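Endoglucanase A (Clostridium cellulolyticum, PDB 1EDG) hydrolyses internal beta-1,4-glucosidic bonds of cellulose with its family 5 glycoside hydrolase catalytic domain. Local coordinates at residues N120-Y131 with K143-Q151. Sequence-based numbering, arbitrary orientation.
Sequences NTHHDVDKVKGY and KYITSVWAQ
Tyr144 leans out from the helix and lies between the loop and its own next turn: Gly130 CA sits over one face of the ring, 3.8 Å from the centroid of the Tyr144 ring and 11° off its normal, a CH-pi contact, while Val148 CG2 rests on the opposite face, offset toward the rim. With CG anti to the backbone N (chi1 -177°), the ring reaches across to the loop and carries its hydroxyl to Asp124. There Tyr144 OH donates to Asp124 OD2 over 2.8 Å; the oxygen lies in the plane of the ring, but the hydroxyl meets the carboxylate from above, the two planes standing 81° apart. Asp124 OD2 also accepts from Trp84 N, and Asp124 OD1 is hydrogen-bonded to His85 ND1, so both oxygens of this buried carboxylate are held and its rotation is fixed. Tyr144 CD2 comes to the edge of the Tyr131 ring, 4.0 Å from Tyr131 CD1, and Ile145 CD1 reaches the same Tyr131 carbon at 4.1 Å. All this belongs to one step of the TIM barrel: segment 120-131 leaves the third parallel strand, 116-120, and segment 143-151 lies on helix 138-155, which leads on to the fourth, 163-166. Deeper toward the strand, Thr121 turns its methyl to the indole, CG2 lying 3.6 Å from Trp149 NE1, while Thr121 OG1 and Trp149 NE1 both bond to Gly167 O just beyond that fourth strand. The grip slackens at the outer turn, residues 126-129, where Lys129 is exposed; the end of its side chain leads away from the helix, and only the backbone of Lys129 comes close, with Lys129 O 3.6 Å from Tyr144 CE1. This turn is shaped from within instead, by an Asx motif in which Lys129 N donates almost straight to Asp126 OD1 at 3.0 Å.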
loop_
_atom_site.group_PDB
_atom_site.type_symbol
_atom_site.label_atom_id
_atom_site.label_comp_id
_atom_site.label_asym_id
_atom_site.label_seq_id
_atom_site.Cartn_x
_atom_site.Cartn_y
_atom_site.Cartn_z
ATOM N N ASN A 120 6.688 -1.558 5.359
ATOM C CA ASN A 120 7.028 -0.184 4.978
ATOM C C ASN A 120 7.276 0.728 6.182
ATOM O O ASN A 120 7.499 0.239 7.300
ATOM C CB ASN A 120 5.877 0.414 4.131
ATOM C CG ASN A 120 4.670 0.906 4.980
ATOM O OD1 ASN A 120 4.682 0.876 6.213
ATOM N ND2 ASN A 120 3.650 1.398 4.305
ATOM N N THR A 121 7.405 2.027 5.899
ATOM C CA THR A 121 7.443 3.044 6.949
ATOM C C THR A 121 6.134 3.735 6.553
ATOM O O THR A 121 5.855 3.906 5.351
ATOM C CB THR A 121 8.639 4.047 6.897
ATOM O OG1 THR A 121 8.589 4.835 5.703
ATOM C CG2 THR A 121 9.954 3.317 7.022
ATOM N N HIS A 122 5.298 4.080 7.527
ATOM C CA HIS A 122 4.010 4.672 7.215
ATOM C C HIS A 122 3.849 6.133 7.615
ATOM O O HIS A 122 4.321 7.018 6.899
ATOM C CB HIS A 122 2.889 3.794 7.790
ATOM C CG HIS A 122 1.655 3.751 6.942
ATOM N ND1 HIS A 122 0.515 4.471 7.237
ATOM C CD2 HIS A 122 1.375 3.056 5.816
ATOM C CE1 HIS A 122 -0.414 4.216 6.331
ATOM N NE2 HIS A 122 0.086 3.360 5.460
ATOM N N HIS A 123 3.203 6.399 8.751
ATOM C CA HIS A 123 2.984 7.779 9.195
ATOM C C HIS A 123 4.243 8.311 9.886
ATOM O O HIS A 123 4.251 8.572 11.095
ATOM C CB HIS A 123 1.774 7.860 10.135
ATOM C CG HIS A 123 0.465 7.534 9.475
ATOM N ND1 HIS A 123 -0.461 6.677 10.038
ATOM C CD2 HIS A 123 -0.092 7.983 8.325
ATOM C CE1 HIS A 123 -1.533 6.620 9.266
ATOM N NE2 HIS A 123 -1.335 7.403 8.221
ATOM N N ASP A 124 5.317 8.436 9.109
ATOM C CA ASP A 124 6.591 8.912 9.631
ATOM C C ASP A 124 7.041 10.240 9.026
ATOM O O ASP A 124 8.219 10.587 9.090
ATOM C CB ASP A 124 7.668 7.840 9.459
ATOM C CG ASP A 124 7.499 6.678 10.429
ATOM O OD1 ASP A 124 6.806 6.854 11.456
ATOM O OD2 ASP A 124 8.081 5.600 10.186
ATOM N N VAL A 125 6.106 10.958 8.410
ATOM C CA VAL A 125 6.406 12.267 7.836
ATOM C C VAL A 125 6.224 13.223 9.016
ATOM O O VAL A 125 5.093 13.554 9.382
ATOM C CB VAL A 125 5.415 12.656 6.704
ATOM C CG1 VAL A 125 5.829 13.992 6.074
ATOM C CG2 VAL A 125 5.356 11.569 5.642
ATOM N N ASP A 126 7.337 13.621 9.624
ATOM C CA ASP A 126 7.329 14.497 10.788
ATOM C C ASP A 126 8.686 15.190 10.826
ATOM O O ASP A 126 9.718 14.530 10.942
ATOM C CB ASP A 126 7.153 13.646 12.049
ATOM C CG ASP A 126 6.948 14.478 13.299
ATOM O OD1 ASP A 126 7.892 15.163 13.736
ATOM O OD2 ASP A 126 5.833 14.446 13.853
ATOM N N LYS A 127 8.679 16.517 10.796
ATOM C CA LYS A 127 9.912 17.308 10.795
ATOM C C LYS A 127 10.891 17.019 11.930
ATOM O O LYS A 127 12.104 17.019 11.727
ATOM C CB LYS A 127 9.565 18.798 10.786
ATOM C CG LYS A 127 8.879 19.242 9.515
ATOM C CD LYS A 127 8.328 20.646 9.626
ATOM C CE LYS A 127 7.689 21.059 8.315
ATOM N NZ LYS A 127 7.046 22.396 8.385
ATOM N N VAL A 128 10.361 16.766 13.119
ATOM C CA VAL A 128 11.190 16.509 14.292
ATOM C C VAL A 128 11.580 15.055 14.510
ATOM O O VAL A 128 12.755 14.738 14.694
ATOM C CB VAL A 128 10.485 17.010 15.575
ATOM C CG1 VAL A 128 11.375 16.789 16.788
ATOM C CG2 VAL A 128 10.108 18.477 15.432
ATOM N N LYS A 129 10.584 14.178 14.491
ATOM C CA LYS A 129 10.789 12.759 14.748
ATOM C C LYS A 129 11.056 11.837 13.559
ATOM O O LYS A 129 11.611 10.757 13.744
ATOM C CB LYS A 129 9.604 12.224 15.554
ATOM C CG LYS A 129 9.560 12.717 16.997
ATOM C CD LYS A 129 8.249 12.326 17.668
ATOM C CE LYS A 129 8.342 12.407 19.185
ATOM N NZ LYS A 129 9.317 11.415 19.734
ATOM N N GLY A 130 10.648 12.237 12.358
ATOM C CA GLY A 130 10.864 11.391 11.195
ATOM C C GLY A 130 11.510 12.132 10.042
ATOM O O GLY A 130 12.535 12.790 10.226
ATOM N N TYR A 131 10.920 12.029 8.855
ATOM C CA TYR A 131 11.450 12.710 7.675
ATOM C C TYR A 131 10.409 13.699 7.154
ATOM O O TYR A 131 9.242 13.640 7.541
ATOM C CB TYR A 131 11.842 11.694 6.578
ATOM C CG TYR A 131 10.684 10.996 5.881
ATOM C CD1 TYR A 131 10.120 9.834 6.409
ATOM C CD2 TYR A 131 10.137 11.513 4.710
ATOM C CE1 TYR A 131 9.035 9.208 5.786
ATOM C CE2 TYR A 131 9.053 10.897 4.083
ATOM C CZ TYR A 131 8.507 9.747 4.630
ATOM O OH TYR A 131 7.420 9.158 4.025
ATOM N N LYS A 143 19.072 10.901 7.376
ATOM C CA LYS A 143 19.512 10.138 8.539
ATOM C C LYS A 143 18.421 9.180 8.995
ATOM O O LYS A 143 18.703 8.025 9.325
ATOM C CB LYS A 143 19.916 11.060 9.689
ATOM C CG LYS A 143 20.978 12.072 9.313
ATOM C CD LYS A 143 22.144 11.424 8.568
ATOM C CE LYS A 143 23.049 12.468 7.900
ATOM N NZ LYS A 143 22.371 13.271 6.827
ATOM N N TYR A 144 17.177 9.648 8.982
ATOM C CA TYR A 144 16.050 8.818 9.399
ATOM C C TYR A 144 15.878 7.596 8.488
ATOM O O TYR A 144 15.896 6.448 8.951
ATOM C CB TYR A 144 14.753 9.638 9.425
ATOM C CG TYR A 144 13.559 8.848 9.931
ATOM C CD1 TYR A 144 13.400 8.595 11.294
ATOM C CD2 TYR A 144 12.630 8.296 9.043
ATOM C CE1 TYR A 144 12.354 7.806 11.767
ATOM C CE2 TYR A 144 11.575 7.502 9.507
ATOM C CZ TYR A 144 11.449 7.262 10.871
ATOM O OH TYR A 144 10.435 6.467 11.351
ATOM N N ILE A 145 15.739 7.854 7.191
ATOM C CA ILE A 145 15.552 6.798 6.197
ATOM C C ILE A 145 16.688 5.770 6.193
ATOM O O ILE A 145 16.440 4.562 6.206
ATOM C CB ILE A 145 15.352 7.414 4.766
ATOM C CG1 ILE A 145 13.995 8.121 4.668
ATOM C CG2 ILE A 145 15.477 6.342 3.678
ATOM C CD1 ILE A 145 12.771 7.201 4.796
ATOM N N THR A 146 17.930 6.237 6.204
ATOM C CA THR A 146 19.070 5.330 6.190
ATOM C C THR A 146 19.240 4.524 7.487
ATOM O O THR A 146 19.548 3.328 7.441
ATOM C CB THR A 146 20.385 6.072 5.849
ATOM O OG1 THR A 146 20.619 7.108 6.811
ATOM C CG2 THR A 146 20.301 6.693 4.471
ATOM N N SER A 147 19.022 5.162 8.639
ATOM C CA SER A 147 19.163 4.476 9.928
ATOM C C SER A 147 18.092 3.407 10.123
ATOM O O SER A 147 18.383 2.266 10.481
ATOM C CB SER A 147 19.078 5.478 11.082
ATOM O OG SER A 147 20.077 6.476 10.970
ATOM N N VAL A 148 16.845 3.800 9.904
ATOM C CA VAL A 148 15.709 2.894 10.057
ATOM C C VAL A 148 15.792 1.718 9.082
ATOM O O VAL A 148 15.646 0.558 9.486
ATOM C CB VAL A 148 14.368 3.665 9.903
ATOM C CG1 VAL A 148 13.210 2.711 9.749
ATOM C CG2 VAL A 148 14.149 4.554 11.124
ATOM N N TRP A 149 16.098 1.998 7.818
ATOM C CA TRP A 149 16.182 0.916 6.853
ATOM C C TRP A 149 17.374 -0.004 7.038
ATOM O O TRP A 149 17.281 -1.197 6.751
ATOM C CB TRP A 149 16.038 1.432 5.420
ATOM C CG TRP A 149 14.593 1.618 5.084
ATOM C CD1 TRP A 149 13.936 2.794 4.906
ATOM C CD2 TRP A 149 13.604 0.584 4.987
ATOM N NE1 TRP A 149 12.595 2.565 4.716
ATOM C CE2 TRP A 149 12.363 1.214 4.759
ATOM C CE3 TRP A 149 13.647 -0.816 5.080
ATOM C CZ2 TRP A 149 11.168 0.493 4.626
ATOM C CZ3 TRP A 149 12.462 -1.529 4.949
ATOM C CH2 TRP A 149 11.242 -0.873 4.722
ATOM N N ALA A 150 18.472 0.515 7.578
ATOM C CA ALA A 150 19.639 -0.328 7.825
ATOM C C ALA A 150 19.265 -1.351 8.904
ATOM O O ALA A 150 19.648 -2.516 8.830
ATOM C CB ALA A 150 20.834 0.518 8.287
ATOM N N GLN A 151 18.493 -0.905 9.889
ATOM C CA GLN A 151 18.054 -1.765 10.980
ATOM C C GLN A 151 17.029 -2.807 10.523
ATOM O O GLN A 151 17.130 -3.984 10.889
ATOM C CB GLN A 151 17.471 -0.922 12.111
ATOM C CG GLN A 151 18.486 -0.025 12.794
ATOM C CD GLN A 151 17.836 0.877 13.809
ATOM O OE1 GLN A 151 17.513 0.449 14.917
ATOM N NE2 GLN A 151 17.612 2.125 13.431
#